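Local coordinates for protein putative protease (Parabacteroides distasonis ATCC 8503, PDB 3KD4) that is of unknown function but may be an exported protease that hydrolyses proteins or peptides, at residues G350-V355 with N475-T480. Numbering follows the deposited sequence.
Sequences GGLDKV and NKQQFT. With GOL (glycerol), chain N.
Leu352 makes the contact with both methyls, CD1 against the Gln477 amide and CD2 against that of Gln478. The approach begins at Gly350, which leaves helix 346-349 with positive phi (50°) and starts the turn through Gly351 that aims Leu352 at the other segment. The leucine CB points toward the second segment, and chi1 -72° with chi2 -173° extends the branch until both methyls reach the amides. Its CD1 lies 3.8 Å from Gln477 CD, whereas its CD2 lies 3.7 Å from Gln478 CD. Both glutamine chains run extended beyond CG, which carries their amides out to the leucine. The direct contact is van der Waals packing of methyls on amide groups: no hydrogen bond joins the segments, the backbones stay apart (Leu352 CA to Gln477 CA 8.9 Å), and the buried surface totals just 178 Å².

A glycerol, probably from the crystallisation liquor, adds a polar link: its O2 donates to Leu352 O at 2.9 Å, and its O3 weakly accepts from Gln478 NE2 at 3.2 Å. The same amide nitrogen also bonds Glu418, and the glycerol is held further by His314 and Asn196.

Beyond the short 3-10 turn the first segment runs into strand 353-357, between strands 305-312 and 362-363 of a five-stranded antiparallel sheet; strand 478-479 pairs with strand 417-418 and leads into helix 481-495, making this a small surface contact between separate sheets.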
ATOM      1  N   GLY A 350       3.315   5.572 -11.954  1.00 22.80           N
ATOM      2  CA  GLY A 350       4.349   5.616 -12.964  1.00 22.71           C
ATOM      3  C   GLY A 350       5.731   5.371 -12.416  1.00 23.20           C
ATOM      4  O   GLY A 350       5.976   4.387 -11.698  1.00 24.49           O
ATOM      5  N   GLY A 351       6.632   6.299 -12.744  1.00 23.63           N
ATOM      6  CA  GLY A 351       8.012   6.251 -12.330  1.00 22.38           C
ATOM      7  C   GLY A 351       8.309   6.550 -10.858  1.00 22.00           C
ATOM      8  O   GLY A 351       9.466   6.534 -10.473  1.00 22.16           O
ATOM      9  N   LEU A 352       7.296   6.767 -10.018  1.00 21.11           N
ATOM     10  CA  LEU A 352       7.526   6.794  -8.568  1.00 20.02           C
ATOM     11  C   LEU A 352       8.041   5.428  -8.063  1.00 20.15           C
ATOM     12  O   LEU A 352       8.730   5.346  -7.073  1.00 19.91           O
ATOM     13  CB  LEU A 352       6.246   7.179  -7.839  1.00 20.43           C
ATOM     14  CG  LEU A 352       5.803   8.648  -7.964  1.00 19.83           C
ATOM     15  CD1 LEU A 352       4.617   8.916  -7.048  1.00 21.12           C
ATOM     16  CD2 LEU A 352       6.956   9.601  -7.637  1.00 19.55           C
ATOM     17  N   ASP A 353       7.688   4.360  -8.765  1.00 19.77           N
ATOM     18  CA  ASP A 353       8.027   3.004  -8.371  1.00 19.89           C
ATOM     19  C   ASP A 353       8.892   2.342  -9.440  1.00 19.31           C
ATOM     20  O   ASP A 353       8.954   2.802 -10.557  1.00 18.89           O
ATOM     21  CB  ASP A 353       6.753   2.177  -8.212  1.00 19.72           C
ATOM     22  CG  ASP A 353       5.847   2.699  -7.089  1.00 21.12           C
ATOM     23  OD1 ASP A 353       6.336   3.380  -6.159  1.00 21.38           O
ATOM     24  OD2 ASP A 353       4.636   2.440  -7.166  1.00 19.03           O
ATOM     25  N   LYS A 354       9.539   1.260  -9.054  1.00 19.22           N
ATOM     26  CA  LYS A 354      10.377   0.473  -9.948  0.50 18.80           C
ATOM     27  C   LYS A 354       9.623  -0.806 -10.249  1.00 18.42           C
ATOM     28  O   LYS A 354       9.209  -1.522  -9.336  1.00 19.11           O
ATOM     29  CB  LYS A 354      11.726   0.188  -9.290  0.50 19.21           C
ATOM     30  CG  LYS A 354      12.777   1.244  -9.582  0.50 19.37           C
ATOM     31  CD  LYS A 354      14.025   1.094  -8.702  0.50 20.44           C
ATOM     32  CE  LYS A 354      14.983   2.279  -8.899  0.50 19.80           C
ATOM     33  NZ  LYS A 354      16.356   1.907  -8.469  0.50 20.21           N
ATOM     34  N   VAL A 355       9.427  -1.080 -11.522  1.00 16.75           N
ATOM     35  CA  VAL A 355       8.645  -2.230 -11.956  1.00 16.17           C
ATOM     36  C   VAL A 355       9.582  -3.172 -12.684  1.00 15.55           C
ATOM     37  O   VAL A 355      10.313  -2.751 -13.587  1.00 16.46           O
ATOM     38  CB  VAL A 355       7.488  -1.774 -12.833  1.00 15.94           C
ATOM     39  CG1 VAL A 355       6.693  -2.961 -13.410  1.00 13.96           C
ATOM     40  CG2 VAL A 355       6.615  -0.813 -12.028  1.00 15.22           C
ATOM     41  N   ASN A 475      -0.948  18.178 -12.588  1.00 21.08           N
ATOM     42  CA  ASN A 475       0.105  17.659 -13.472  1.00 22.03           C
ATOM     43  C   ASN A 475       1.413  17.261 -12.787  1.00 21.57           C
ATOM     44  O   ASN A 475       2.382  17.012 -13.444  1.00 21.72           O
ATOM     45  CB  ASN A 475       0.414  18.688 -14.539  1.00 22.43           C
ATOM     46  CG  ASN A 475      -0.820  19.112 -15.316  1.00 27.98           C
ATOM     47  OD1 ASN A 475      -1.611  18.267 -15.768  1.00 33.71           O
ATOM     48  ND2 ASN A 475      -0.991  20.437 -15.491  1.00 32.59           N
ATOM     49  N   LYS A 476       1.435  17.209 -11.471  1.00 22.23           N
ATOM     50  CA  LYS A 476       2.617  16.777 -10.711  1.00 22.95           C
ATOM     51  C   LYS A 476       2.064  15.934  -9.560  1.00 22.69           C
ATOM     52  O   LYS A 476       0.969  16.180  -9.090  1.00 22.07           O
ATOM     53  CB  LYS A 476       3.390  18.007 -10.213  1.00 23.27           C
ATOM     54  CG  LYS A 476       4.649  17.738  -9.445  1.00 24.96           C
ATOM     55  CD  LYS A 476       5.405  19.056  -9.211  1.00 27.25           C
ATOM     56  CE  LYS A 476       6.546  18.983  -8.185  1.00 28.92           C
ATOM     57  NZ  LYS A 476       7.376  17.732  -8.257  1.00 30.82           N
ATOM     58  N   GLN A 477       2.822  14.927  -9.130  1.00 22.62           N
ATOM     59  CA  GLN A 477       2.397  13.994  -8.103  1.00 22.72           C
ATOM     60  C   GLN A 477       2.881  14.311  -6.693  1.00 21.58           C
ATOM     61  O   GLN A 477       2.187  14.010  -5.740  1.00 20.43           O
ATOM     62  CB  GLN A 477       2.956  12.617  -8.426  1.00 23.58           C
ATOM     63  CG  GLN A 477       2.280  11.943  -9.535  1.00 27.56           C
ATOM     64  CD  GLN A 477       3.009  10.722  -9.967  1.00 30.06           C
ATOM     65  OE1 GLN A 477       2.520   9.615  -9.735  1.00 31.41           O
ATOM     66  NE2 GLN A 477       4.219  10.904 -10.593  1.00 23.55           N
ATOM     67  N   GLN A 478       4.095  14.824  -6.564  1.00 21.33           N
ATOM     68  CA  GLN A 478       4.675  15.080  -5.256  1.00 21.99           C
ATOM     69  C   GLN A 478       5.091  16.508  -5.093  1.00 22.17           C
ATOM     70  O   GLN A 478       5.654  17.113  -6.004  1.00 23.23           O
ATOM     71  CB  GLN A 478       5.904  14.224  -5.008  1.00 22.14           C
ATOM     72  CG  GLN A 478       5.631  12.732  -5.029  1.00 23.13           C
ATOM     73  CD  GLN A 478       6.895  11.933  -4.717  1.00 22.92           C
ATOM     74  OE1 GLN A 478       7.964  12.262  -5.212  1.00 25.43           O
ATOM     75  NE2 GLN A 478       6.772  10.887  -3.919  1.00 17.61           N
ATOM     76  N   PHE A 479       4.877  17.013  -3.888  1.00 21.92           N
ATOM     77  CA  PHE A 479       5.044  18.418  -3.589  1.00 21.99           C
ATOM     78  C   PHE A 479       5.775  18.586  -2.259  1.00 21.83           C
ATOM     79  O   PHE A 479       5.439  17.945  -1.253  1.00 21.48           O
ATOM     80  CB  PHE A 479       3.674  19.111  -3.516  1.00 21.93           C
ATOM     81  CG  PHE A 479       2.879  19.003  -4.762  1.00 21.41           C
ATOM     82  CD1 PHE A 479       2.092  17.870  -5.006  1.00 21.74           C
ATOM     83  CD2 PHE A 479       2.930  20.010  -5.718  1.00 21.88           C
ATOM     84  CE1 PHE A 479       1.373  17.751  -6.178  1.00 20.86           C
ATOM     85  CE2 PHE A 479       2.207  19.909  -6.920  1.00 20.24           C
ATOM     86  CZ  PHE A 479       1.412  18.787  -7.146  1.00 19.85           C
ATOM     87  N   THR A 480       6.802  19.423  -2.284  1.00 21.42           N
ATOM     88  CA  THR A 480       7.500  19.821  -1.089  1.00 21.81           C
ATOM     89  C   THR A 480       6.607  20.812  -0.353  1.00 21.23           C
ATOM     90  O   THR A 480       5.650  21.350  -0.936  1.00 19.95           O
ATOM     91  CB  THR A 480       8.785  20.574  -1.432  1.00 21.93           C
ATOM     92  OG1 THR A 480       8.426  21.719  -2.205  1.00 23.87           O
ATOM     93  CG2 THR A 480       9.758  19.688  -2.224  1.00 22.02           C
TER
HETATM   94  C1  GOL N 528      10.730   6.548  -3.648  1.00 56.51           C
HETATM   95  O1  GOL N 528      10.380   5.364  -2.941  1.00 56.96           O
HETATM   96  C2  GOL N 528       9.595   7.209  -4.470  1.00 55.92           C
HETATM   97  O2  GOL N 528      10.032   7.543  -5.782  1.00 54.07           O
HETATM   98  C3  GOL N 528       9.109   8.491  -3.816  1.00 55.37           C
HETATM   99  O3  GOL N 528       8.145   8.183  -2.845  1.00 56.62           O